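Local coordinates for prophage pi2 protein 01, integrase (Lactococcus lactis, PDB 3LYS) that probably binds DNA as part of a phage-family tyrosine recombinase, this piece being the helical N-terminal core-binding domain of the longer integrase, at residues 22-26 / 27-31; 46-49 / 50-53; 65-68 / 69-73; 81-84 / 85-89. The protein carries 1 engineered substitution. One frame throughout, in Å; residues are numbered along the deposited sequence.

Interaction 1 of 4, residues 22-26 / 27-31; sequences NAIDE and MTYKG
Two first torsions bring Asp-25 and Thr-28 together: chi1 of 176° in Asp-25 swings its carboxylate clear of its own backbone N, and chi1 of -56° in Thr-28 sets OG1 beside its own backbone N, anti to the carbonyl carbon. The site is the N-terminus of helix 26-42, with Asp-25 as the N-cap residue. Thr-28 OG1 donates to Asp-25 OD1 over 3.2 Å. It reaches that oxygen on the anti side, 21° out of the carboxylate plane, and the two side chains run roughly perpendicular. The second carboxylate oxygen, Asp-25 OD2, takes a weak bond from Glu-26 N, so both oxygens have partners in the first turn, and a negative group at a helix N-terminus should be electrostatically favoured there. The backbone confirms that the turn has begun: Tyr-29 N donates to Asp-25 O at 3.0 Å, and Lys-30 N makes a weak bond to Glu-26 O at 3.3 Å. On the surface of this turn, Glu-26 OE1 and Lys-30 NZ lie 5.2 Å apart, opposite charges near one another but not paired.

Ile-24, just before the N-cap, meets Tyr-29, four residues after the N-cap, in the pattern of a hydrophobic staple. Its CG2 comes in at the ring edge, near the ring plane, and stands 4.2 Å from Tyr-29 CB. Tyr-29 itself is buried and packs on Met-16 and Glu-17 of helix 8-19. Ile-24 also uses its other branch, crossing Thr-28 at about a right angle with CG1 3.6 Å from Thr-28 CG2.

Interaction 2 of 4, residues 46-49 / 50-53; sequences VLIS and EITA
A tight turn in the connection between helix 26-42 and helix 53-64 brings Leu-47 against Glu-50 and Ile-51. Ile-48 and Ser-49 have the backbone angles of the two central residues of a type I beta turn, and Leu-47 O closes it by accepting Glu-50 N at 2.7 Å. That hydrogen bond is fairly straight, 161° at the hydrogen, yet the donor stands above the carbonyl plane, 48° out of it. The same oxygen takes Ile-51 N at 3.3 Å, now nearly in line with the carbonyl bond at a C=O...N angle of 166°. One carbonyl therefore closes both an i to i+3 and an i to i+4 turn, and the two donors reach it from different directions.

The apolar side chains gather on Ile-51. Its CG1 lies beside its own backbone N and the chain then runs extended, which carries CD1 back to 3.5 Å from Ile-48 CA. At their ends, Ile-48 CD1 and Ile-51 CD1 meet at 3.8 Å, the two chains inclined to each other. Val-46 comes in from another direction, about perpendicular to Ile-51, with CG1 3.8 Å from Ile-51 CG1. Ile-8 of helix 8-19 touches all three of these residues, and Phe-96 touches Ile-51. Just beyond, Thr-52 OG1 caps the next helix through Ser-55 N.

Chemically the contact divides in two: Leu-47 O takes both N-H groups at the end of the turn, while contacts between branched aliphatic side chains hold the buried Ile-48 and Ile-51 against the domain interior.

Interaction 3 of 4, residues 65-68 / 69-73; sequences ETHA and KASTK
Ala-68 and Thr-72 make the first-shell bond, one that opens helix 69-88 within the core-binding domain. Thr-72 N donates to Ala-68 O over 2.8 Å, with 170° at the hydrogen and the donor almost in line with the C=O bond. Ala-68 is the N-cap residue; its side chain has no polar group to cap the first turn, and its carbonyl makes the usual i to i+4 bond. The flanks of this oxygen are packed by carbon: Ser-71 CB lies 3.4 Å from Ala-68 O and Thr-72 CB 3.5 Å from it.

One residue further out, His-67 lies beside Ser-71. Ser-71 points toward 65-68, and its OG, anti to the backbone N (chi1 176°), stands 4.1 Å from His-67 CB. The hydroxyl lies oblique to the imidazole; at 4.1 Å from His-67 ND1 as well, it makes a packing contact.

The second shell sets the ring. His-67 NE2 is hydrogen-bonded to Tyr-42 OH, Phe-63 stacks on the imidazole, and Tyr-38 meets it edge-to-face. His-67 is thus held by helix 26-42 and helix 53-64 while it touches the start of helix 69-88.

The chemistry implies a division of labour: a nearly straight backbone bond starts the helix, whereas the rotation of the imidazole should be restricted by the bond at NE2 and by its aromatic neighbours, with Ser-71 adding only loose packing.

Interaction 4 of 4, residues 81-84 / 85-89; sequences ASIQ and CLIEE. Engineered in segment 85-89: Cys-85 (natural residue Pro).
Ile-83 and Ile-87, one turn apart near the end of helix 69-88, cross at a slant: Ile-87 points back toward 81-84, while Ile-83 points away and meets it through its CG2 branch. Ile-83 CG2, which lies opposite its own backbone N, is 4.1 Å from Ile-87 CG1. On Ile-87 a chi1 of -65° lays CG1 back along the helix, where it also comes 3.4 Å from Ile-83 O. This apolar pair has further partners: Ile-83 packs on Phe-96, and Ile-87 on Leu-92.

Buried Leu-86 points off in a different direction and reaches Tyr-11 of helix 8-19. Gln-84 and Glu-88 occupy an exposed side, their long chains each bent at chi2 and leading off separately.

The backbone holds these orientations. Ile-87 N donates to Ile-83 O at 2.9 Å, in the carbonyl plane, and also makes a weak bond to Gln-84 O. Glu-88 N gives Gln-84 O a much straighter bond of 2.8 Å, at 166°. Glu-89 N then donates to Cys-85 O at 2.9 Å, Cys-85 being an engineered residue. One turn earlier, the hydroxyl of Ser-82 is hydrogen-bonded to Val-79 O, within the same helix.

In chemical terms, the last turns of the helix have two characters: Leu-86 joins them to helix 8-19 and Ile-83 with Ile-87 to the following loop, while the amide of Gln-84 and carboxylate of Glu-88 are on the exposed side, where water could probably solvate them.

In the fold
The four contacts follow one another along the chain of an all-helical core-binding domain, three at helix starts or the turn before one and the fourth near a helix end. Interaction 1 begins helix 26-42, interaction 2 forms the turn before helix 53-64, and interactions 3 and 4 sit toward the two ends of helix 69-88, their centres about 24 Å apart on opposite sides of the chain's centre. Interactions 1 and 2 are likewise on opposite sides, with centres about 27 Å apart. Direct touch occurs between interactions 2 and 4, where Ile-48 CG1 lies 3.6 Å from Leu-86 CD2. The loop before helix 53-64 is thereby packed against the last turns of helix 69-88, while the other pairs do not touch.

Interaction 1 of 4, residues 22-26 / 27-31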
ATOM      1  N   ASN A  22      12.097  13.759   0.911  1.00 55.74           N
ATOM      2  CA  ASN A  22      13.101  14.436   1.709  1.00 55.42           C
ATOM      3  C   ASN A  22      12.680  14.728   3.131  1.00 57.00           C
ATOM      4  O   ASN A  22      13.460  15.241   3.929  1.00 57.26           O
ATOM      5  CB  ASN A  22      13.473  15.725   1.015  1.00 52.64           C
ATOM      6  CG  ASN A  22      13.890  15.492  -0.407  1.00 53.97           C
ATOM      7  OD1 ASN A  22      14.967  14.956  -0.677  1.00 53.36           O
ATOM      8  ND2 ASN A  22      13.024  15.869  -1.335  1.00 58.14           N
ATOM      9  N   ALA A  23      11.447  14.385   3.457  1.00 58.26           N
ATOM     10  CA  ALA A  23      10.952  14.639   4.793  1.00 62.44           C
ATOM     11  C   ALA A  23      11.388  13.590   5.803  1.00 64.47           C
ATOM     12  O   ALA A  23      11.751  13.914   6.935  1.00 63.38           O
ATOM     13  CB  ALA A  23       9.436  14.738   4.770  1.00 62.66           C
ATOM     14  N   ILE A  24      11.354  12.329   5.400  1.00 66.62           N
ATOM     15  CA  ILE A  24      11.721  11.269   6.314  1.00 69.33           C
ATOM     16  C   ILE A  24      13.176  10.840   6.169  1.00 72.09           C
ATOM     17  O   ILE A  24      13.864  11.204   5.208  1.00 71.09           O
ATOM     18  CB  ILE A  24      10.781  10.048   6.125  1.00 70.37           C
ATOM     19  CG1 ILE A  24      10.942   9.072   7.297  1.00 72.55           C
ATOM     20  CG2 ILE A  24      11.063   9.369   4.787  1.00 68.09           C
ATOM     21  CD1 ILE A  24      10.616   9.676   8.661  1.00 69.88           C
ATOM     22  N   ASP A  25      13.638  10.078   7.156  1.00 75.58           N
ATOM     23  CA  ASP A  25      14.996   9.548   7.192  1.00 78.19           C
ATOM     24  C   ASP A  25      15.326   8.824   5.879  1.00 79.09           C
ATOM     25  O   ASP A  25      14.430   8.337   5.194  1.00 82.98           O
ATOM     26  CB  ASP A  25      15.120   8.563   8.354  1.00 79.03           C
ATOM     27  CG  ASP A  25      16.468   7.905   8.408  1.00 78.06           C
ATOM     28  OD1 ASP A  25      16.547   6.748   8.876  1.00 77.35           O
ATOM     29  OD2 ASP A  25      17.444   8.554   7.981  1.00 78.34           O
ATOM     30  N   GLU A  26      16.607   8.743   5.535  1.00 78.56           N
ATOM     31  CA  GLU A  26      17.022   8.072   4.306  1.00 78.23           C
ATOM     32  C   GLU A  26      16.840   6.562   4.370  1.00 76.96           C
ATOM     33  O   GLU A  26      16.321   5.943   3.441  1.00 75.07           O
ATOM     34  CB  GLU A  26      18.487   8.391   3.998  1.00 80.37           C
ATOM     35  CG  GLU A  26      19.061   7.619   2.816  1.00 85.32           C
ATOM     36  CD  GLU A  26      18.157   7.662   1.595  1.00 88.52           C
ATOM     37  OE1 GLU A  26      17.467   6.650   1.323  1.00 88.93           O
ATOM     38  OE2 GLU A  26      18.127   8.714   0.917  1.00 89.65           O
HETATM   39  N   MSE A  27      17.280   5.966   5.469  1.00 78.34           N
HETATM   40  CA  MSE A  27      17.163   4.525   5.632  1.00 79.09           C
HETATM   41  C   MSE A  27      15.693   4.138   5.710  1.00 72.11           C
HETATM   42  O   MSE A  27      15.318   3.026   5.354  1.00 71.14           O
HETATM   43  CB  MSE A  27      17.888   4.079   6.907  1.00 90.29           C
HETATM   44  CG  MSE A  27      18.325   2.615   6.908  1.00100.68           C
HETATM   45 SE   MSE A  27      19.334   2.112   5.305  1.00109.88          SE
HETATM   46  CE  MSE A  27      20.648   3.541   5.235  1.00107.73           C
ATOM     47  N   THR A  28      14.865   5.068   6.172  1.00 63.79           N
ATOM     48  CA  THR A  28      13.443   4.814   6.302  1.00 55.71           C
ATOM     49  C   THR A  28      12.738   4.926   4.956  1.00 50.72           C
ATOM     50  O   THR A  28      11.767   4.223   4.691  1.00 48.77           O
ATOM     51  CB  THR A  28      12.808   5.790   7.295  1.00 55.84           C
ATOM     52  OG1 THR A  28      13.493   5.694   8.549  1.00 51.32           O
ATOM     53  CG2 THR A  28      11.332   5.469   7.492  1.00 56.35           C
ATOM     54  N   TYR A  29      13.235   5.808   4.103  1.00 45.21           N
ATOM     55  CA  TYR A  29      12.635   5.979   2.795  1.00 45.54           C
ATOM     56  C   TYR A  29      12.819   4.699   1.991  1.00 47.27           C
ATOM     57  O   TYR A  29      12.020   4.384   1.108  1.00 48.13           O
ATOM     58  CB  TYR A  29      13.284   7.146   2.054  1.00 38.68           C
ATOM     59  CG  TYR A  29      12.594   7.520   0.758  1.00 33.83           C
ATOM     60  CD1 TYR A  29      11.338   8.118   0.762  1.00 32.93           C
ATOM     61  CD2 TYR A  29      13.212   7.306  -0.470  1.00 35.35           C
ATOM     62  CE1 TYR A  29      10.714   8.503  -0.425  1.00 31.96           C
ATOM     63  CE2 TYR A  29      12.599   7.690  -1.664  1.00 33.98           C
ATOM     64  CZ  TYR A  29      11.353   8.289  -1.633  1.00 32.36           C
ATOM     65  OH  TYR A  29      10.776   8.693  -2.813  1.00 26.53           O
ATOM     66  N   LYS A  30      13.878   3.961   2.298  1.00 48.12           N
ATOM     67  CA  LYS A  30      14.152   2.717   1.599  1.00 46.80           C
ATOM     68  C   LYS A  30      12.916   1.833   1.675  1.00 45.70           C
ATOM     69  O   LYS A  30      12.562   1.157   0.710  1.00 40.80           O
ATOM     70  CB  LYS A  30      15.344   2.006   2.246  1.00 55.30           C
ATOM     71  CG  LYS A  30      16.720   2.611   1.933  1.00 63.10           C
ATOM     72  CD  LYS A  30      17.115   2.370   0.471  1.00 67.34           C
ATOM     73  CE  LYS A  30      18.586   2.695   0.200  1.00 67.71           C
ATOM     74  NZ  LYS A  30      19.523   1.868   1.027  1.00 65.30           N
ATOM     75  N   GLY A  31      12.258   1.861   2.832  1.00 45.32           N
ATOM     76  CA  GLY A  31      11.071   1.055   3.048  1.00 45.59           C
ATOM     77  C   GLY A  31       9.971   1.345   2.052  1.00 46.37           C
ATOM     78  O   GLY A  31       9.356   0.429   1.499  1.00 49.57           O
TER

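Interaction 2 of 4, residues 46-49 / 50-53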
ATOM      1  N   VAL A  46      -3.411  -2.779 -11.276  1.00 47.40           N
ATOM      2  CA  VAL A  46      -4.519  -2.568 -10.356  1.00 43.47           C
ATOM      3  C   VAL A  46      -4.856  -1.082 -10.172  1.00 41.21           C
ATOM      4  O   VAL A  46      -4.010  -0.290  -9.752  1.00 38.87           O
ATOM      5  CB  VAL A  46      -4.193  -3.187  -8.984  1.00 43.38           C
ATOM      6  CG1 VAL A  46      -5.457  -3.321  -8.167  1.00 43.01           C
ATOM      7  CG2 VAL A  46      -3.509  -4.532  -9.173  1.00 41.65           C
ATOM      8  N   LEU A  47      -6.087  -0.703 -10.506  1.00 40.24           N
ATOM      9  CA  LEU A  47      -6.523   0.683 -10.350  1.00 37.91           C
ATOM     10  C   LEU A  47      -7.056   0.923  -8.955  1.00 37.13           C
ATOM     11  O   LEU A  47      -7.854   0.151  -8.430  1.00 35.06           O
ATOM     12  CB  LEU A  47      -7.612   1.046 -11.350  1.00 33.36           C
ATOM     13  CG  LEU A  47      -7.136   1.796 -12.574  1.00 30.93           C
ATOM     14  CD1 LEU A  47      -6.163   0.934 -13.348  1.00 32.29           C
ATOM     15  CD2 LEU A  47      -8.331   2.174 -13.423  1.00 31.93           C
ATOM     16  N   ILE A  48      -6.610   2.017  -8.366  1.00 38.80           N
ATOM     17  CA  ILE A  48      -7.006   2.384  -7.023  1.00 44.21           C
ATOM     18  C   ILE A  48      -8.537   2.312  -6.828  1.00 46.34           C
ATOM     19  O   ILE A  48      -9.030   1.936  -5.754  1.00 43.65           O
ATOM     20  CB  ILE A  48      -6.480   3.790  -6.725  1.00 45.97           C
ATOM     21  CG1 ILE A  48      -6.700   4.144  -5.261  1.00 49.51           C
ATOM     22  CG2 ILE A  48      -7.137   4.784  -7.654  1.00 55.13           C
ATOM     23  CD1 ILE A  48      -5.737   3.462  -4.331  1.00 52.05           C
ATOM     24  N   SER A  49      -9.290   2.640  -7.877  1.00 48.61           N
ATOM     25  CA  SER A  49     -10.755   2.631  -7.818  1.00 45.62           C
ATOM     26  C   SER A  49     -11.375   1.248  -7.968  1.00 45.64           C
ATOM     27  O   SER A  49     -12.594   1.105  -7.886  1.00 47.05           O
ATOM     28  CB  SER A  49     -11.324   3.542  -8.901  1.00 42.55           C
ATOM     29  OG  SER A  49     -11.001   3.040 -10.174  1.00 39.50           O
ATOM     30  N   GLU A  50     -10.546   0.235  -8.200  1.00 47.19           N
ATOM     31  CA  GLU A  50     -11.045  -1.133  -8.361  1.00 46.37           C
ATOM     32  C   GLU A  50     -10.745  -1.951  -7.111  1.00 43.73           C
ATOM     33  O   GLU A  50     -11.389  -2.960  -6.848  1.00 44.44           O
ATOM     34  CB  GLU A  50     -10.380  -1.816  -9.551  1.00 50.71           C
ATOM     35  CG  GLU A  50     -10.649  -1.222 -10.928  1.00 58.28           C
ATOM     36  CD  GLU A  50      -9.633  -1.733 -11.967  1.00 65.44           C
ATOM     37  OE1 GLU A  50      -9.374  -2.960 -12.007  1.00 68.59           O
ATOM     38  OE2 GLU A  50      -9.089  -0.915 -12.742  1.00 68.99           O
ATOM     39  N   ILE A  51      -9.756  -1.509  -6.347  1.00 42.47           N
ATOM     40  CA  ILE A  51      -9.374  -2.199  -5.130  1.00 40.46           C
ATOM     41  C   ILE A  51     -10.543  -2.263  -4.150  1.00 39.67           C
ATOM     42  O   ILE A  51     -11.241  -1.269  -3.941  1.00 36.77           O
ATOM     43  CB  ILE A  51      -8.206  -1.481  -4.454  1.00 38.08           C
ATOM     44  CG1 ILE A  51      -7.111  -1.213  -5.482  1.00 37.66           C
ATOM     45  CG2 ILE A  51      -7.665  -2.325  -3.317  1.00 35.61           C
ATOM     46  CD1 ILE A  51      -6.029  -0.316  -4.972  1.00 39.88           C
ATOM     47  N   THR A  52     -10.755  -3.440  -3.559  1.00 39.31           N
ATOM     48  CA  THR A  52     -11.827  -3.652  -2.578  1.00 34.25           C
ATOM     49  C   THR A  52     -11.231  -4.261  -1.312  1.00 32.87           C
ATOM     50  O   THR A  52     -10.113  -4.760  -1.343  1.00 35.68           O
ATOM     51  CB  THR A  52     -12.913  -4.601  -3.115  1.00 28.47           C
ATOM     52  OG1 THR A  52     -12.398  -5.930  -3.184  1.00 24.90           O
ATOM     53  CG2 THR A  52     -13.351  -4.174  -4.500  1.00 26.12           C
ATOM     54  N   ALA A  53     -11.967  -4.226  -0.209  1.00 31.01           N
ATOM     55  CA  ALA A  53     -11.468  -4.785   1.047  1.00 32.75           C
ATOM     56  C   ALA A  53     -10.998  -6.225   0.872  1.00 35.68           C
ATOM     57  O   ALA A  53     -10.061  -6.685   1.544  1.00 32.30           O
ATOM     58  CB  ALA A  53     -12.547  -4.728   2.107  1.00 32.73           C
TER

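Interaction 3 of 4, residues 65-68 / 69-73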
ATOM      1  N   GLU A  65       2.362 -15.481   2.157  1.00 38.43           N
ATOM      2  CA  GLU A  65       2.848 -16.833   1.972  1.00 36.41           C
ATOM      3  C   GLU A  65       4.264 -16.904   1.408  1.00 37.89           C
ATOM      4  O   GLU A  65       4.677 -17.939   0.897  1.00 39.00           O
ATOM      5  CB  GLU A  65       1.874 -17.630   1.100  1.00 34.37           C
ATOM      6  CG  GLU A  65       1.515 -16.966  -0.207  1.00 34.33           C
ATOM      7  CD  GLU A  65       0.489 -17.751  -1.022  1.00 33.35           C
ATOM      8  OE1 GLU A  65      -0.663 -17.896  -0.569  1.00 26.18           O
ATOM      9  OE2 GLU A  65       0.841 -18.228  -2.119  1.00 35.19           O
ATOM     10  N   THR A  66       5.013 -15.809   1.516  1.00 37.12           N
ATOM     11  CA  THR A  66       6.397 -15.765   1.037  1.00 37.33           C
ATOM     12  C   THR A  66       7.165 -14.678   1.771  1.00 37.04           C
ATOM     13  O   THR A  66       8.291 -14.349   1.408  1.00 35.23           O
ATOM     14  CB  THR A  66       6.491 -15.470  -0.497  1.00 38.35           C
ATOM     15  OG1 THR A  66       5.449 -14.559  -0.887  1.00 43.95           O
ATOM     16  CG2 THR A  66       6.391 -16.753  -1.306  1.00 34.55           C
ATOM     17  N   HIS A  67       6.548 -14.127   2.808  1.00 36.03           N
ATOM     18  CA  HIS A  67       7.169 -13.069   3.590  1.00 39.27           C
ATOM     19  C   HIS A  67       6.826 -13.241   5.053  1.00 42.60           C
ATOM     20  O   HIS A  67       5.788 -13.816   5.391  1.00 43.34           O
ATOM     21  CB  HIS A  67       6.664 -11.713   3.112  1.00 42.19           C
ATOM     22  CG  HIS A  67       7.038 -11.405   1.702  1.00 43.38           C
ATOM     23  ND1 HIS A  67       8.278 -10.914   1.358  1.00 45.13           N
ATOM     24  CD2 HIS A  67       6.367 -11.585   0.541  1.00 41.75           C
ATOM     25  CE1 HIS A  67       8.357 -10.807   0.043  1.00 42.32           C
ATOM     26  NE2 HIS A  67       7.211 -11.208  -0.476  1.00 43.25           N
ATOM     27  N   ALA A  68       7.689 -12.732   5.923  1.00 42.45           N
ATOM     28  CA  ALA A  68       7.451 -12.828   7.353  1.00 42.42           C
ATOM     29  C   ALA A  68       6.351 -11.865   7.790  1.00 44.25           C
ATOM     30  O   ALA A  68       6.006 -10.916   7.074  1.00 42.55           O
ATOM     31  CB  ALA A  68       8.726 -12.540   8.107  1.00 42.05           C
ATOM     32  N   LYS A  69       5.798 -12.123   8.970  1.00 45.16           N
ATOM     33  CA  LYS A  69       4.727 -11.291   9.513  1.00 46.33           C
ATOM     34  C   LYS A  69       5.202  -9.840   9.586  1.00 43.65           C
ATOM     35  O   LYS A  69       4.611  -8.946   8.980  1.00 39.81           O
ATOM     36  CB  LYS A  69       4.316 -11.801  10.909  1.00 47.61           C
ATOM     37  CG  LYS A  69       3.030 -11.186  11.478  1.00 46.44           C
ATOM     38  CD  LYS A  69       2.743 -11.705  12.889  1.00 52.03           C
ATOM     39  CE  LYS A  69       1.449 -11.144  13.471  1.00 50.30           C
ATOM     40  NZ  LYS A  69       0.242 -11.556  12.700  1.00 57.56           N
ATOM     41  N   ALA A  70       6.288  -9.611  10.312  1.00 42.41           N
ATOM     42  CA  ALA A  70       6.820  -8.261  10.437  1.00 42.37           C
ATOM     43  C   ALA A  70       6.910  -7.569   9.070  1.00 37.08           C
ATOM     44  O   ALA A  70       6.551  -6.402   8.929  1.00 36.82           O
ATOM     45  CB  ALA A  70       8.202  -8.303  11.103  1.00 41.73           C
ATOM     46  N   SER A  71       7.375  -8.308   8.068  1.00 36.34           N
ATOM     47  CA  SER A  71       7.544  -7.779   6.716  1.00 36.47           C
ATOM     48  C   SER A  71       6.225  -7.445   6.034  1.00 34.14           C
ATOM     49  O   SER A  71       6.039  -6.357   5.480  1.00 32.15           O
ATOM     50  CB  SER A  71       8.323  -8.780   5.851  1.00 34.64           C
ATOM     51  OG  SER A  71       8.438  -8.340   4.510  1.00 35.94           O
ATOM     52  N   THR A  72       5.307  -8.394   6.063  1.00 33.55           N
ATOM     53  CA  THR A  72       4.017  -8.184   5.436  1.00 36.60           C
ATOM     54  C   THR A  72       3.322  -6.998   6.122  1.00 34.32           C
ATOM     55  O   THR A  72       2.644  -6.207   5.467  1.00 32.48           O
ATOM     56  CB  THR A  72       3.170  -9.490   5.513  1.00 39.88           C
ATOM     57  OG1 THR A  72       1.922  -9.314   4.828  1.00 37.39           O
ATOM     58  CG2 THR A  72       2.929  -9.876   6.954  1.00 44.22           C
ATOM     59  N   LYS A  73       3.529  -6.862   7.431  1.00 32.23           N
ATOM     60  CA  LYS A  73       2.946  -5.765   8.209  1.00 33.28           C
ATOM     61  C   LYS A  73       3.409  -4.412   7.706  1.00 33.14           C
ATOM     62  O   LYS A  73       2.605  -3.497   7.520  1.00 30.52           O
ATOM     63  CB  LYS A  73       3.357  -5.857   9.671  1.00 34.25           C
ATOM     64  CG  LYS A  73       2.772  -4.750  10.527  1.00 38.30           C
ATOM     65  CD  LYS A  73       3.274  -4.851  11.952  1.00 42.42           C
ATOM     66  CE  LYS A  73       2.265  -4.261  12.937  1.00 45.65           C
ATOM     67  NZ  LYS A  73       0.985  -5.049  12.951  1.00 48.10           N
TER

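Interaction 4 of 4, residues 81-84 / 85-89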
ATOM      1  N   ALA A  81      -1.149   4.173   4.840  1.00 35.22           N
ATOM      2  CA  ALA A  81      -0.877   5.592   4.983  1.00 35.40           C
ATOM      3  C   ALA A  81      -1.124   6.358   3.685  1.00 33.35           C
ATOM      4  O   ALA A  81      -1.684   7.453   3.694  1.00 31.60           O
ATOM      5  CB  ALA A  81       0.551   5.796   5.440  1.00 36.78           C
ATOM      6  N   SER A  82      -0.704   5.793   2.566  1.00 32.38           N
ATOM      7  CA  SER A  82      -0.895   6.477   1.298  1.00 32.91           C
ATOM      8  C   SER A  82      -2.360   6.591   0.927  1.00 33.70           C
ATOM      9  O   SER A  82      -2.760   7.514   0.222  1.00 34.58           O
ATOM     10  CB  SER A  82      -0.163   5.747   0.185  1.00 29.69           C
ATOM     11  OG  SER A  82      -0.562   4.396   0.151  1.00 35.28           O
ATOM     12  N   ILE A  83      -3.167   5.641   1.380  1.00 34.51           N
ATOM     13  CA  ILE A  83      -4.582   5.698   1.055  1.00 37.51           C
ATOM     14  C   ILE A  83      -5.287   6.783   1.882  1.00 38.29           C
ATOM     15  O   ILE A  83      -6.236   7.425   1.411  1.00 33.73           O
ATOM     16  CB  ILE A  83      -5.234   4.319   1.243  1.00 33.54           C
ATOM     17  CG1 ILE A  83      -5.104   3.534  -0.051  1.00 29.33           C
ATOM     18  CG2 ILE A  83      -6.690   4.461   1.572  1.00 37.66           C
ATOM     19  CD1 ILE A  83      -3.700   3.226  -0.422  1.00 28.68           C
ATOM     20  N   GLN A  84      -4.787   7.006   3.097  1.00 39.08           N
ATOM     21  CA  GLN A  84      -5.343   8.017   3.989  1.00 38.91           C
ATOM     22  C   GLN A  84      -5.505   9.377   3.321  1.00 36.63           C
ATOM     23  O   GLN A  84      -6.611   9.903   3.238  1.00 33.52           O
ATOM     24  CB  GLN A  84      -4.458   8.184   5.217  1.00 42.85           C
ATOM     25  CG  GLN A  84      -4.276   6.926   6.012  1.00 52.19           C
ATOM     26  CD  GLN A  84      -5.600   6.301   6.410  1.00 57.65           C
ATOM     27  OE1 GLN A  84      -6.284   5.685   5.581  1.00 62.28           O
ATOM     28  NE2 GLN A  84      -5.974   6.456   7.681  1.00 54.94           N
ATOM     29  N   CYS A  85      -4.400   9.952   2.858  1.00 34.82           N
ATOM     30  CA  CYS A  85      -4.460  11.251   2.215  1.00 37.69           C
ATOM     31  C   CYS A  85      -5.457  11.157   1.071  1.00 37.50           C
ATOM     32  O   CYS A  85      -6.181  12.105   0.779  1.00 42.09           O
ATOM     33  CB  CYS A  85      -3.072  11.686   1.697  1.00 34.40           C
ATOM     34  SG  CYS A  85      -2.795  13.518   1.648  1.00 42.83           S
ATOM     35  N   LEU A  86      -5.530  10.001   0.435  1.00 35.89           N
ATOM     36  CA  LEU A  86      -6.459   9.850  -0.673  1.00 38.84           C
ATOM     37  C   LEU A  86      -7.891  10.000  -0.174  1.00 40.07           C
ATOM     38  O   LEU A  86      -8.756  10.530  -0.872  1.00 40.31           O
ATOM     39  CB  LEU A  86      -6.256   8.493  -1.337  1.00 38.27           C
ATOM     40  CG  LEU A  86      -6.470   8.440  -2.851  1.00 38.32           C
ATOM     41  CD1 LEU A  86      -5.729   9.564  -3.571  1.00 35.35           C
ATOM     42  CD2 LEU A  86      -5.972   7.096  -3.317  1.00 39.86           C
ATOM     43  N   ILE A  87      -8.137   9.544   1.046  1.00 42.42           N
ATOM     44  CA  ILE A  87      -9.463   9.654   1.636  1.00 46.06           C
ATOM     45  C   ILE A  87      -9.701  11.095   2.086  1.00 48.69           C
ATOM     46  O   ILE A  87     -10.689  11.731   1.702  1.00 50.27           O
ATOM     47  CB  ILE A  87      -9.598   8.738   2.869  1.00 49.65           C
ATOM     48  CG1 ILE A  87      -9.503   7.261   2.451  1.00 49.93           C
ATOM     49  CG2 ILE A  87     -10.911   9.031   3.594  1.00 51.25           C
ATOM     50  CD1 ILE A  87     -10.642   6.777   1.559  1.00 45.76           C
ATOM     51  N   GLU A  88      -8.783  11.592   2.913  1.00 48.87           N
ATOM     52  CA  GLU A  88      -8.838  12.950   3.444  1.00 46.55           C
ATOM     53  C   GLU A  88      -9.136  13.968   2.334  1.00 43.19           C
ATOM     54  O   GLU A  88      -9.957  14.871   2.498  1.00 39.48           O
ATOM     55  CB  GLU A  88      -7.502  13.272   4.126  1.00 51.53           C
ATOM     56  CG  GLU A  88      -7.656  13.900   5.498  1.00 59.72           C
ATOM     57  CD  GLU A  88      -8.061  15.369   5.430  1.00 64.72           C
ATOM     58  OE1 GLU A  88      -8.523  15.915   6.454  1.00 66.75           O
ATOM     59  OE2 GLU A  88      -7.910  15.980   4.350  1.00 66.87           O
ATOM     60  N   GLU A  89      -8.471  13.782   1.201  1.00 39.27           N
ATOM     61  CA  GLU A  89      -8.625  14.645   0.046  1.00 37.02           C
ATOM     62  C   GLU A  89      -9.983  14.476  -0.599  1.00 36.28           C
ATOM     63  O   GLU A  89     -10.384  15.286  -1.436  1.00 39.41           O
ATOM     64  CB  GLU A  89      -7.534  14.339  -0.980  1.00 37.79           C
ATOM     65  CG  GLU A  89      -6.138  14.719  -0.502  1.00 38.33           C
ATOM     66  CD  GLU A  89      -5.056  14.354  -1.488  1.00 39.39           C
ATOM     67  OE1 GLU A  89      -5.311  14.423  -2.724  1.00 38.60           O
ATOM     68  OE2 GLU A  89      -3.941  14.024  -1.021  1.00 38.16           O
TER